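Local coordinates for CPXV018 protein (Cowpox virus, PDB 4PDC), which probably acts as a secreted MHC class I-like ligand that engages the natural killer cell receptor NKG2D and so blunts recognition of infected cells, at residues E[10-14]-E[15-19]; E[22-26]-E[27-31]; E[49-52]-E[53-57]; E[96-100]-E[101-105]; E[140-143]-E[144-148]. The protein carries 2 engineered substitutions. All blocks are in the same frame, centred on the assembly; numbering follows the deposited sequence.

Contact 1 (E[10-14]-E[15-19]); sequences LEING and SDTHS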
# COMPACT_ATOMS: atom_id res chain seq x y z
N LEU E 10 8.58 -21.61 4.09
CA LEU E 10 7.66 -22.61 3.58
C LEU E 10 8.43 -23.91 3.37
O LEU E 10 9.29 -24.00 2.49
CB LEU E 10 7.02 -22.15 2.26
CG LEU E 10 6.05 -23.14 1.61
CD1 LEU E 10 4.86 -23.42 2.51
CD2 LEU E 10 5.57 -22.62 0.26
N GLU E 11 8.13 -24.91 4.20
CA GLU E 11 8.81 -26.20 4.14
C GLU E 11 7.88 -27.27 3.58
O GLU E 11 6.86 -27.58 4.19
CB GLU E 11 9.31 -26.62 5.53
CG GLU E 11 10.14 -27.90 5.53
CD GLU E 11 10.60 -28.32 6.92
OE1 GLU E 11 9.79 -28.22 7.86
OE2 GLU E 11 11.77 -28.73 7.06
N ILE E 12 8.24 -27.82 2.42
CA ILE E 12 7.51 -28.93 1.82
C ILE E 12 8.34 -30.20 1.93
O ILE E 12 9.29 -30.39 1.18
CB ILE E 12 7.18 -28.67 0.34
CG1 ILE E 12 6.40 -27.37 0.18
CG2 ILE E 12 6.38 -29.83 -0.24
CD1 ILE E 12 7.27 -26.18 -0.15
N ASN E 13 7.98 -31.05 2.89
CA ASN E 13 8.65 -32.32 3.11
C ASN E 13 7.68 -33.45 2.81
O ASN E 13 6.88 -33.84 3.65
CB ASN E 13 9.17 -32.42 4.54
CG ASN E 13 10.07 -33.63 4.77
OD1 ASN E 13 9.93 -34.66 4.11
ND2 ASN E 13 11.00 -33.51 5.71
N GLY E 14 7.75 -33.98 1.59
CA GLY E 14 6.83 -35.02 1.18
C GLY E 14 5.41 -34.50 1.11
O GLY E 14 5.13 -33.54 0.39
N SER E 15 4.51 -35.11 1.88
CA SER E 15 3.08 -34.85 1.76
C SER E 15 2.57 -33.73 2.68
O SER E 15 1.50 -33.17 2.43
CB SER E 15 2.29 -36.13 2.04
OG SER E 15 2.57 -36.62 3.34
N ASP E 16 3.31 -33.41 3.73
CA ASP E 16 2.90 -32.33 4.63
C ASP E 16 3.75 -31.08 4.39
O ASP E 16 4.91 -31.16 3.99
CB ASP E 16 2.99 -32.77 6.09
CG ASP E 16 4.39 -33.13 6.52
OD1 ASP E 16 5.16 -33.61 5.68
OD2 ASP E 16 4.72 -32.93 7.72
N THR E 17 3.13 -29.92 4.61
CA THR E 17 3.78 -28.64 4.41
C THR E 17 3.63 -27.77 5.65
O THR E 17 2.63 -27.86 6.36
CB THR E 17 3.20 -27.89 3.19
OG1 THR E 17 1.80 -27.68 3.38
CG2 THR E 17 3.42 -28.70 1.92
N HIS E 18 4.64 -26.94 5.91
CA HIS E 18 4.62 -26.05 7.07
C HIS E 18 4.92 -24.61 6.65
O HIS E 18 5.93 -24.34 6.00
CB HIS E 18 5.63 -26.51 8.12
CG HIS E 18 5.39 -27.91 8.60
ND1 HIS E 18 5.87 -29.02 7.93
CD2 HIS E 18 4.73 -28.37 9.68
CE1 HIS E 18 5.51 -30.11 8.59
NE2 HIS E 18 4.81 -29.75 9.65
N SER E 19 4.02 -23.71 7.01
CA SER E 19 4.19 -22.29 6.75
C SER E 19 4.40 -21.57 8.07
O SER E 19 3.58 -21.70 8.98
CB SER E 19 2.98 -21.72 6.03
OG SER E 19 2.61 -22.54 4.94
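Ile-12 and Thr-17 pack flank to flank, with Ile-12 CG1 3.7 Å from Thr-17 CG2. Both side chains leave the same face of the sheet as Leu-10 and Ser-19, and this is the closely packed side of the contact. Leu-10 reaches across through CD1, which rests 3.4 Å from Ser-19 OG; holding CG anti to the backbone N (chi1 179°) lets the methyl lean toward the neighbouring strand. Leucine suits this buried position because Phe-63 of helix 51-64 and Phe-66 close over it, while Ile-12 and Thr-17 both touch Arg-68.

The arrangement is a two-residue beta hairpin joining strands 2-13 and 16-25, closed by a type II' turn from Asn-13 to Asp-16. Gly-14 takes the first corner, where its positive phi (66°) costs a residue without a side chain little, and Ser-15 fills the second. The backbone is gripped most firmly at Glu-11 and His-18: Glu-11 N gives a bond of 2.9 Å to His-18 O, and His-18 N returns one of 2.9 Å to Glu-11 O. Nearer the turn, the bond from Asn-13 N to Asp-16 O stretches to 3.3 Å.

The face bearing Glu-11, Asn-13, Asp-16 and His-18 is much looser and largely polar, as befits a surface face near the end of a hairpin. There Glu-11 and His-18 run side by side with carboxylate and imidazole planes 67° apart, yet Glu-11 OE1 stays 4.0 Å from His-18 ND1. The carboxylate is engaged elsewhere, through OE2 with the hydroxyl of Tyr-75, and His-18 ND1, though buried, finds no polar partner.

Contact 2 (E[22-26]-E[27-31]); sequences DVDLD and DSQII. Engineered in segment 22-26: Asp-24 (natural residue Tyr).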
# COMPACT_ATOMS: atom_id res chain seq x y z
N ASP E 22 8.47 -15.59 11.49
CA ASP E 22 9.03 -15.05 12.73
C ASP E 22 9.30 -13.56 12.56
O ASP E 22 9.89 -13.14 11.57
CB ASP E 22 10.34 -15.75 13.10
CG ASP E 22 10.17 -17.24 13.31
OD1 ASP E 22 9.13 -17.65 13.87
OD2 ASP E 22 11.07 -18.00 12.91
N VAL E 23 8.86 -12.77 13.54
CA VAL E 23 9.15 -11.34 13.54
C VAL E 23 10.11 -11.04 14.68
O VAL E 23 9.80 -11.28 15.84
CB VAL E 23 7.88 -10.50 13.72
CG1 VAL E 23 8.20 -9.02 13.52
CG2 VAL E 23 6.81 -10.94 12.73
N ASP E 24 11.28 -10.51 14.32
CA ASP E 24 12.32 -10.20 15.29
C ASP E 24 12.53 -8.70 15.39
O ASP E 24 12.72 -8.03 14.37
CB ASP E 24 13.64 -10.89 14.92
CG ASP E 24 13.52 -12.40 14.83
OD1 ASP E 24 12.62 -12.98 15.48
OD2 ASP E 24 14.33 -13.02 14.11
N LEU E 25 12.51 -8.18 16.61
CA LEU E 25 12.91 -6.80 16.87
C LEU E 25 14.28 -6.80 17.54
O LEU E 25 14.44 -7.30 18.64
CB LEU E 25 11.89 -6.09 17.77
CG LEU E 25 12.20 -4.64 18.13
CD1 LEU E 25 12.26 -3.76 16.89
CD2 LEU E 25 11.17 -4.11 19.12
N ASP E 26 15.27 -6.23 16.85
CA ASP E 26 16.64 -6.22 17.35
C ASP E 26 17.13 -7.62 17.72
O ASP E 26 17.62 -7.86 18.82
CB ASP E 26 16.75 -5.28 18.55
CG ASP E 26 16.46 -3.83 18.19
OD1 ASP E 26 16.73 -3.46 17.03
OD2 ASP E 26 15.96 -3.07 19.04
N ASP E 27 16.98 -8.55 16.77
CA ASP E 27 17.43 -9.93 16.94
C ASP E 27 16.79 -10.60 18.16
O ASP E 27 17.39 -11.46 18.80
CB ASP E 27 18.96 -9.99 17.06
CG ASP E 27 19.66 -9.54 15.79
OD1 ASP E 27 19.16 -9.87 14.69
OD2 ASP E 27 20.70 -8.86 15.89
N SER E 28 15.56 -10.19 18.46
CA SER E 28 14.76 -10.82 19.50
C SER E 28 13.35 -11.06 18.96
O SER E 28 12.70 -10.13 18.49
CB SER E 28 14.71 -9.95 20.75
OG SER E 28 13.68 -10.38 21.63
N GLN E 29 12.89 -12.31 19.01
CA GLN E 29 11.59 -12.65 18.45
C GLN E 29 10.47 -12.05 19.29
O GLN E 29 10.46 -12.19 20.52
CB GLN E 29 11.43 -14.17 18.37
CG GLN E 29 10.21 -14.62 17.58
CD GLN E 29 9.97 -16.11 17.69
OE1 GLN E 29 9.46 -16.59 18.70
NE2 GLN E 29 10.34 -16.84 16.65
N ILE E 30 9.52 -11.39 18.62
CA ILE E 30 8.41 -10.73 19.30
C ILE E 30 7.06 -11.28 18.84
O ILE E 30 6.08 -11.21 19.58
CB ILE E 30 8.44 -9.20 19.08
CG1 ILE E 30 8.32 -8.85 17.59
CG2 ILE E 30 9.71 -8.61 19.66
CD1 ILE E 30 7.99 -7.39 17.32
N ILE E 31 7.01 -11.81 17.62
CA ILE E 31 5.79 -12.38 17.07
C ILE E 31 6.13 -13.66 16.31
O ILE E 31 7.21 -13.79 15.74
CB ILE E 31 5.08 -11.40 16.11
CG1 ILE E 31 4.70 -10.10 16.83
CG2 ILE E 31 3.83 -12.02 15.51
CD1 ILE E 31 4.34 -8.97 15.88
O HOH W 1 15.73 -8.13 14.25
O HOH W 2 13.06 -15.77 15.38
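A classic beta bulge marks the hairpin between strands 16-25 and 29-33: Ile-30 and Ile-31 both face Val-23. The carbonyl of Val-23 serves the two of them, taking a straight bond from Ile-30 N to Val-23 O (2.8 Å) and a weak, longer one from Ile-31 N. Val-23 N in turn donates to Ile-31 O at 2.9 Å. At the hairpin's end Leu-25 N binds Ser-28 O at 2.7 Å, while Asp-26 and Asp-27 take left-handed backbone conformations to reverse the chain; their carboxylates bind His-2 and Lys-3.

Apolar branches fill the inner side. Val-23 CB lies 3.8 Å from Ile-31 CB, the two side chains running alongside, and Leu-25 CB meets Ile-30 CG2 at 3.8 Å. Branched and aliphatic residues suit this side, which helices 51-64 and 131-146 cover. Ile-30 CG1 sits between the backbone N and the carbonyl carbon (chi1 61°), a placement that sets it close to the Val-23 carbonyl.

The outer side is polar. The engineered Asp-24 lays its carboxylate against the start of the Gln-29 chain, OD1 being 3.3 Å from Gln-29 CB, with carboxylate and amide planes 27° apart. A water donates to Asp-24 OD1 and weakly accepts from Gln-29 NE2. The bulge thus sets two isoleucines against one valine on the apolar side; the polar side carries Gln-29 and the hydrated, engineered Asp-24.

Contact 3 (E[49-52]-E[53-57]); sequences EIFL and PFYKN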
# COMPACT_ATOMS: atom_id res chain seq x y z
N GLU E 49 -3.56 -4.89 19.51
CA GLU E 49 -4.73 -5.00 18.63
C GLU E 49 -4.49 -4.31 17.29
O GLU E 49 -5.41 -4.15 16.49
CB GLU E 49 -5.97 -4.40 19.32
CG GLU E 49 -5.79 -2.97 19.79
CD GLU E 49 -7.01 -2.41 20.52
OE1 GLU E 49 -6.85 -1.39 21.23
OE2 GLU E 49 -8.11 -2.98 20.39
N ILE E 50 -3.24 -3.93 17.03
CA ILE E 50 -2.88 -3.20 15.81
C ILE E 50 -2.00 -4.03 14.87
O ILE E 50 -2.33 -4.22 13.71
CB ILE E 50 -2.14 -1.90 16.16
CG1 ILE E 50 -3.05 -0.98 16.98
CG2 ILE E 50 -1.68 -1.18 14.90
CD1 ILE E 50 -2.31 0.10 17.72
N PHE E 51 -0.88 -4.51 15.38
CA PHE E 51 0.10 -5.18 14.54
C PHE E 51 -0.21 -6.66 14.34
O PHE E 51 -0.09 -7.17 13.22
CB PHE E 51 1.49 -4.99 15.13
CG PHE E 51 1.90 -3.54 15.20
CD1 PHE E 51 2.46 -2.92 14.10
CD2 PHE E 51 1.67 -2.80 16.34
CE1 PHE E 51 2.81 -1.58 14.15
CE2 PHE E 51 2.02 -1.46 16.40
CZ PHE E 51 2.59 -0.85 15.31
N LEU E 52 -0.62 -7.35 15.40
CA LEU E 52 -0.94 -8.78 15.29
C LEU E 52 -2.01 -9.05 14.22
O LEU E 52 -1.81 -9.91 13.36
CB LEU E 52 -1.39 -9.34 16.64
CG LEU E 52 -0.33 -9.42 17.75
CD1 LEU E 52 -0.96 -9.98 19.02
CD2 LEU E 52 0.87 -10.26 17.34
N PRO E 53 -3.15 -8.34 14.27
CA PRO E 53 -4.18 -8.65 13.27
C PRO E 53 -3.75 -8.26 11.86
O PRO E 53 -4.13 -8.94 10.90
CB PRO E 53 -5.38 -7.81 13.72
CG PRO E 53 -4.81 -6.75 14.58
CD PRO E 53 -3.60 -7.33 15.24
N PHE E 54 -2.96 -7.20 11.74
CA PHE E 54 -2.44 -6.76 10.45
C PHE E 54 -1.50 -7.82 9.87
O PHE E 54 -1.65 -8.24 8.72
CB PHE E 54 -1.71 -5.42 10.60
CG PHE E 54 -1.12 -4.90 9.32
CD1 PHE E 54 -1.91 -4.23 8.40
CD2 PHE E 54 0.22 -5.06 9.04
CE1 PHE E 54 -1.37 -3.73 7.22
CE2 PHE E 54 0.77 -4.57 7.87
CZ PHE E 54 -0.03 -3.91 6.96
N TYR E 55 -0.55 -8.28 10.68
CA TYR E 55 0.41 -9.28 10.24
C TYR E 55 -0.26 -10.61 9.95
O TYR E 55 0.15 -11.33 9.03
CB TYR E 55 1.52 -9.48 11.28
CG TYR E 55 2.45 -8.29 11.46
CD1 TYR E 55 2.74 -7.43 10.40
CD2 TYR E 55 3.05 -8.03 12.68
CE1 TYR E 55 3.59 -6.34 10.56
CE2 TYR E 55 3.91 -6.95 12.86
CZ TYR E 55 4.17 -6.11 11.80
OH TYR E 55 5.01 -5.05 11.98
N LYS E 56 -1.29 -10.96 10.72
CA LYS E 56 -1.99 -12.22 10.48
C LYS E 56 -2.53 -12.24 9.05
O LYS E 56 -2.45 -13.26 8.37
CB LYS E 56 -3.13 -12.42 11.48
CG LYS E 56 -3.82 -13.77 11.36
CD LYS E 56 -4.89 -13.96 12.42
CE LYS E 56 -5.52 -15.34 12.35
NZ LYS E 56 -6.51 -15.56 13.44
N ASN E 57 -3.05 -11.11 8.60
CA ASN E 57 -3.57 -11.01 7.24
C ASN E 57 -2.46 -11.00 6.20
O ASN E 57 -2.53 -11.72 5.21
CB ASN E 57 -4.42 -9.74 7.10
CG ASN E 57 -5.77 -9.87 7.78
OD1 ASN E 57 -6.36 -10.94 7.81
ND2 ASN E 57 -6.25 -8.76 8.34
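The first turn of helix 51-64 is held by the bond from Tyr-55 N to Phe-51 O, 2.8 Å long and nearly straight (169°), and Lys-56 N follows with 2.9 Å to Leu-52 O. Asp-48, a little before the helix, accepts from Leu-52 N and weakly from Phe-51 N, satisfying early amides that have no carbonyl behind them. Its negative carboxylate should also interact favourably with the positive end of the helix dipole. Pro-53 falls in the same first turn, its ring beside the incoming chain, with CG 3.3 Å from Glu-49 O.

Phe-51 and Tyr-55, one turn apart, point the same way from the helix. The Tyr-55 ring approaches with its CE2 3.9 Å from Phe-51 CB, and its hydroxyl lies 3.9 Å from Phe-51 CD1. Tyr-55 CG anti to the carbonyl carbon (chi1 -68°) folds the ring back over the turn, bringing CG within 3.3 Å of Phe-51 O. Phe-54 CB lies 3.4 Å from Ile-50 O. Phe-54, its CG anti to the backbone N, also meets His-137 and touches a basic side chain of another protein's chain; Ile-50 touches an apolar one. Lys-56 extends its chain on the exposed flank, as suits a long charged residue.

The chemistry fits the place: proline lacks an N-H where the helix needs none, and the two aromatics suit a flank on which helix 131-146 packs, the Phe-51 ring meeting His-137 edge-to-face while Tyr-55 OH hydrogen-bonds to His-137 ND1.

Contact 4 (E[96-100]-E[101-105]); sequences DYLYN and GEEYT. Engineered in segment 96-100: Asp-96 (natural residue Phe).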
# COMPACT_ATOMS: atom_id res chain seq x y z
N ASP E 96 16.84 -11.52 1.70
CA ASP E 96 17.53 -12.72 1.26
C ASP E 96 16.52 -13.78 0.86
O ASP E 96 15.41 -13.83 1.39
CB ASP E 96 18.44 -13.27 2.36
CG ASP E 96 19.58 -12.33 2.69
OD1 ASP E 96 20.16 -11.74 1.75
OD2 ASP E 96 19.90 -12.19 3.89
N TYR E 97 16.92 -14.62 -0.09
CA TYR E 97 16.13 -15.77 -0.52
C TYR E 97 16.97 -17.04 -0.33
O TYR E 97 18.10 -17.09 -0.81
CB TYR E 97 15.72 -15.64 -1.98
CG TYR E 97 15.08 -14.32 -2.35
CD1 TYR E 97 15.86 -13.21 -2.65
CD2 TYR E 97 13.70 -14.20 -2.44
CE1 TYR E 97 15.29 -12.01 -3.01
CE2 TYR E 97 13.12 -13.00 -2.79
CZ TYR E 97 13.91 -11.91 -3.08
OH TYR E 97 13.33 -10.71 -3.43
N LEU E 98 16.40 -18.04 0.34
CA LEU E 98 17.09 -19.32 0.53
C LEU E 98 16.29 -20.46 -0.06
O LEU E 98 15.07 -20.55 0.12
CB LEU E 98 17.34 -19.61 2.02
CG LEU E 98 17.94 -18.52 2.90
CD1 LEU E 98 17.94 -18.97 4.36
CD2 LEU E 98 19.34 -18.20 2.45
N TYR E 99 16.99 -21.34 -0.77
CA TYR E 99 16.43 -22.60 -1.23
C TYR E 99 17.21 -23.73 -0.56
O TYR E 99 18.41 -23.88 -0.80
CB TYR E 99 16.50 -22.71 -2.75
CG TYR E 99 15.84 -23.96 -3.30
CD1 TYR E 99 16.57 -25.13 -3.46
CD2 TYR E 99 14.49 -23.97 -3.63
CE1 TYR E 99 15.97 -26.27 -3.95
CE2 TYR E 99 13.89 -25.11 -4.12
CZ TYR E 99 14.63 -26.26 -4.28
OH TYR E 99 14.03 -27.39 -4.77
N ASN E 100 16.53 -24.50 0.27
CA ASN E 100 17.19 -25.52 1.10
C ASN E 100 18.38 -24.92 1.86
O ASN E 100 19.44 -25.53 1.96
CB ASN E 100 17.63 -26.70 0.23
CG ASN E 100 16.45 -27.45 -0.36
OD1 ASN E 100 15.34 -27.40 0.17
ND2 ASN E 100 16.68 -28.16 -1.46
N GLY E 101 18.17 -23.73 2.41
CA GLY E 101 19.14 -23.11 3.29
C GLY E 101 20.26 -22.37 2.57
O GLY E 101 21.08 -21.72 3.22
N GLU E 102 20.29 -22.46 1.25
CA GLU E 102 21.34 -21.84 0.46
C GLU E 102 20.85 -20.56 -0.22
O GLU E 102 19.85 -20.58 -0.95
CB GLU E 102 21.87 -22.82 -0.59
CG GLU E 102 22.95 -22.25 -1.49
CD GLU E 102 23.55 -23.29 -2.40
OE1 GLU E 102 24.25 -24.20 -1.89
OE2 GLU E 102 23.34 -23.21 -3.63
N GLU E 103 21.56 -19.46 0.02
CA GLU E 103 21.20 -18.18 -0.58
C GLU E 103 21.27 -18.23 -2.09
O GLU E 103 22.16 -18.86 -2.66
CB GLU E 103 22.11 -17.05 -0.07
CG GLU E 103 21.58 -16.31 1.14
CD GLU E 103 22.15 -14.91 1.26
OE1 GLU E 103 21.76 -14.03 0.46
OE2 GLU E 103 22.99 -14.68 2.17
N TYR E 104 20.34 -17.54 -2.74
CA TYR E 104 20.40 -17.38 -4.18
C TYR E 104 19.74 -16.06 -4.56
O TYR E 104 18.98 -15.49 -3.78
CB TYR E 104 19.73 -18.57 -4.89
CG TYR E 104 18.22 -18.68 -4.73
CD1 TYR E 104 17.65 -19.03 -3.51
CD2 TYR E 104 17.38 -18.47 -5.80
CE1 TYR E 104 16.28 -19.14 -3.37
CE2 TYR E 104 16.01 -18.58 -5.68
CZ TYR E 104 15.46 -18.92 -4.46
OH TYR E 104 14.09 -19.03 -4.34
N THR E 105 20.07 -15.57 -5.75
CA THR E 105 19.54 -14.30 -6.22
C THR E 105 19.22 -14.32 -7.71
O THR E 105 18.56 -13.41 -8.22
CB THR E 105 20.53 -13.15 -5.96
OG1 THR E 105 21.68 -13.31 -6.80
CG2 THR E 105 20.97 -13.13 -4.51
O HOH W 3 22.98 -12.39 3.36
O HOH W 4 19.28 -13.87 -1.54
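Tyr-104 sets CG between its backbone N and carbonyl carbon (chi1 69°), which carries its ring across to the neighbouring strand, against Tyr-97 and Tyr-99. The two strands form a tight beta hairpin with a type I' turn from Tyr-99 to Glu-102, the last hairpin of the sheet. Asn-100 and Gly-101 fill its corners, both with positive phi, a conformation these two residue types tolerate more readily than most.

Tyr-99 N bonds to Glu-102 O at 3.0 Å and Tyr-104 N to Tyr-97 O at 3.0 Å. Over one face of the Tyr-104 ring sits Tyr-97 CB in a CH-pi contact, 4.2 Å from the ring centroid and 28° off the normal, while Tyr-99 CB lies 3.6 Å from Tyr-104 CE1. Lys-114 of helix 113-126 makes a cation-pi contact with this ring and accepts the Tyr-104 hydroxyl's hydrogen bond at its carbonyl.

On the opposite face Glu-103 and Asp-96, the latter an engineered residue, bring like charges together, Asp-96 OD1 only 3.1 Å from Glu-103 OE1, which may raise the pKa of one of them. A water joins the two strands: it accepts from Tyr-97 N at 2.9 Å and donates to Glu-103 OE1 and to Tyr-104 O.

Contact 5 (E[140-143]-E[144-148]); sequences SLVR and KMEDS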
# COMPACT_ATOMS: atom_id res chain seq x y z
N SER E 140 7.27 2.34 15.91
CA SER E 140 6.14 2.18 16.82
C SER E 140 6.38 1.01 17.78
O SER E 140 5.98 1.07 18.95
CB SER E 140 4.85 1.95 16.03
OG SER E 140 4.63 3.00 15.10
N LEU E 141 7.04 -0.04 17.30
CA LEU E 141 7.29 -1.21 18.14
C LEU E 141 8.42 -0.94 19.13
O LEU E 141 8.39 -1.44 20.25
CB LEU E 141 7.63 -2.43 17.27
CG LEU E 141 6.46 -3.01 16.47
CD1 LEU E 141 6.98 -4.00 15.43
CD2 LEU E 141 5.43 -3.68 17.38
N VAL E 142 9.41 -0.16 18.72
CA VAL E 142 10.46 0.26 19.63
C VAL E 142 9.83 1.04 20.78
O VAL E 142 10.24 0.91 21.93
CB VAL E 142 11.53 1.11 18.92
CG1 VAL E 142 12.45 1.79 19.93
CG2 VAL E 142 12.35 0.24 17.97
N ARG E 143 8.81 1.84 20.46
CA ARG E 143 8.11 2.63 21.47
C ARG E 143 7.45 1.74 22.52
O ARG E 143 7.61 1.96 23.72
CB ARG E 143 7.08 3.54 20.80
CG ARG E 143 6.19 4.32 21.76
CD ARG E 143 7.00 5.26 22.64
NE ARG E 143 6.13 6.03 23.53
CZ ARG E 143 5.50 7.15 23.18
NH1 ARG E 143 5.63 7.65 21.96
NH2 ARG E 143 4.73 7.78 24.06
N LYS E 144 6.70 0.74 22.07
CA LYS E 144 6.06 -0.21 22.98
C LYS E 144 7.10 -0.89 23.85
O LYS E 144 6.94 -0.99 25.07
CB LYS E 144 5.27 -1.27 22.21
CG LYS E 144 4.13 -0.75 21.37
CD LYS E 144 3.26 -1.89 20.85
CE LYS E 144 2.35 -2.44 21.94
NZ LYS E 144 1.51 -3.56 21.45
N MET E 145 8.16 -1.35 23.21
CA MET E 145 9.20 -2.12 23.89
C MET E 145 9.89 -1.29 24.97
O MET E 145 10.20 -1.79 26.05
CB MET E 145 10.22 -2.62 22.87
CG MET E 145 11.40 -3.38 23.46
SD MET E 145 12.81 -2.32 23.80
CE MET E 145 13.33 -1.89 22.14
N GLU E 146 10.12 -0.01 24.68
CA GLU E 146 10.79 0.87 25.64
C GLU E 146 9.86 1.28 26.77
O GLU E 146 10.31 1.60 27.87
CB GLU E 146 11.35 2.10 24.92
CG GLU E 146 12.56 1.78 24.05
CD GLU E 146 13.15 3.01 23.38
OE1 GLU E 146 12.48 4.07 23.39
OE2 GLU E 146 14.27 2.91 22.83
N ASP E 147 8.55 1.28 26.51
CA ASP E 147 7.57 1.62 27.54
C ASP E 147 7.04 0.38 28.26
O ASP E 147 6.06 0.47 29.00
CB ASP E 147 6.40 2.39 26.92
CG ASP E 147 6.82 3.73 26.35
OD1 ASP E 147 7.96 4.16 26.61
OD2 ASP E 147 5.99 4.37 25.66
N SER E 148 7.68 -0.76 28.05
CA SER E 148 7.23 -2.01 28.66
C SER E 148 7.43 -2.01 30.17
O SER E 148 8.54 -1.81 30.66
CB SER E 148 7.96 -3.20 28.04
OG SER E 148 7.55 -4.42 28.63
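Arg-143 and Asp-147 pair through a salt bridge at the C-terminal end of helix 131-146, where the last helical bonds are made and the chain turns off. Four amides are satisfied in sequence by carbonyls one turn back: Lys-144 N by Ser-140 O (3.2 Å), Met-145 N by Leu-141 O (3.0 Å), Glu-146 N by Val-142 O (2.9 Å) and Asp-147 N by Arg-143 O (3.0 Å). Asp-147 is the first residue to leave helical angles, yet its amide still closes the final turn and also bonds weakly to Lys-144 O.

The side-chain donors have their own partners. Ser-140 OG binds Met-136 O one turn back within the helix, a common resort for a buried serine. Lys-144 NZ makes a long, weak ion pair with Asp-48. An arginine suits this place because NE serves Asp-147 while NH1 reaches, through a weak hydrogen bond, the backbone of another protein's chain.

Looser contacts accompany these bonds. Val-142 CG1 lies beside the Glu-146 carboxylate, 3.7 Å from Glu-146 CD, and Met-145 CE makes an apolar approach to the same methyl at 4.4 Å. Glu-146 and Asp-147, both acids, would sit less favourably near the carbonyl end of the helix, which leaves the arginine's charge a plausible counterweight.

The Arg-143 chain bends at chi2 (61°), carrying NE toward Asp-147. Guanidinium and carboxylate planes stand 77° apart, and Arg-143 NE donates to Asp-147 OD2 at 2.7 Å, meeting the oxygen on its syn side, 24° out of the carboxylate plane.

Contacts 2, 3 and 5 form one cluster: their centres lie 13 to 16 Å apart and all three touch. Ile-31 CD1 of contact 2 packs on Tyr-55 CD2 of contact 3 at 3.6 Å, and Phe-51 CZ of contact 3 on Ser-140 CB of contact 5 at 3.7 Å. Contacts 1, 2 and 4 are hairpins of one antiparallel sheet; contacts 1 and 2 share strand 16-25 with centres 23 Å apart. Contact 4 lies about 32 Å between centres from contact 5, across the chain's centre. Only contacts 3 and 5 reach another protein's chain, probably the receptor, through residues in or just before their helices.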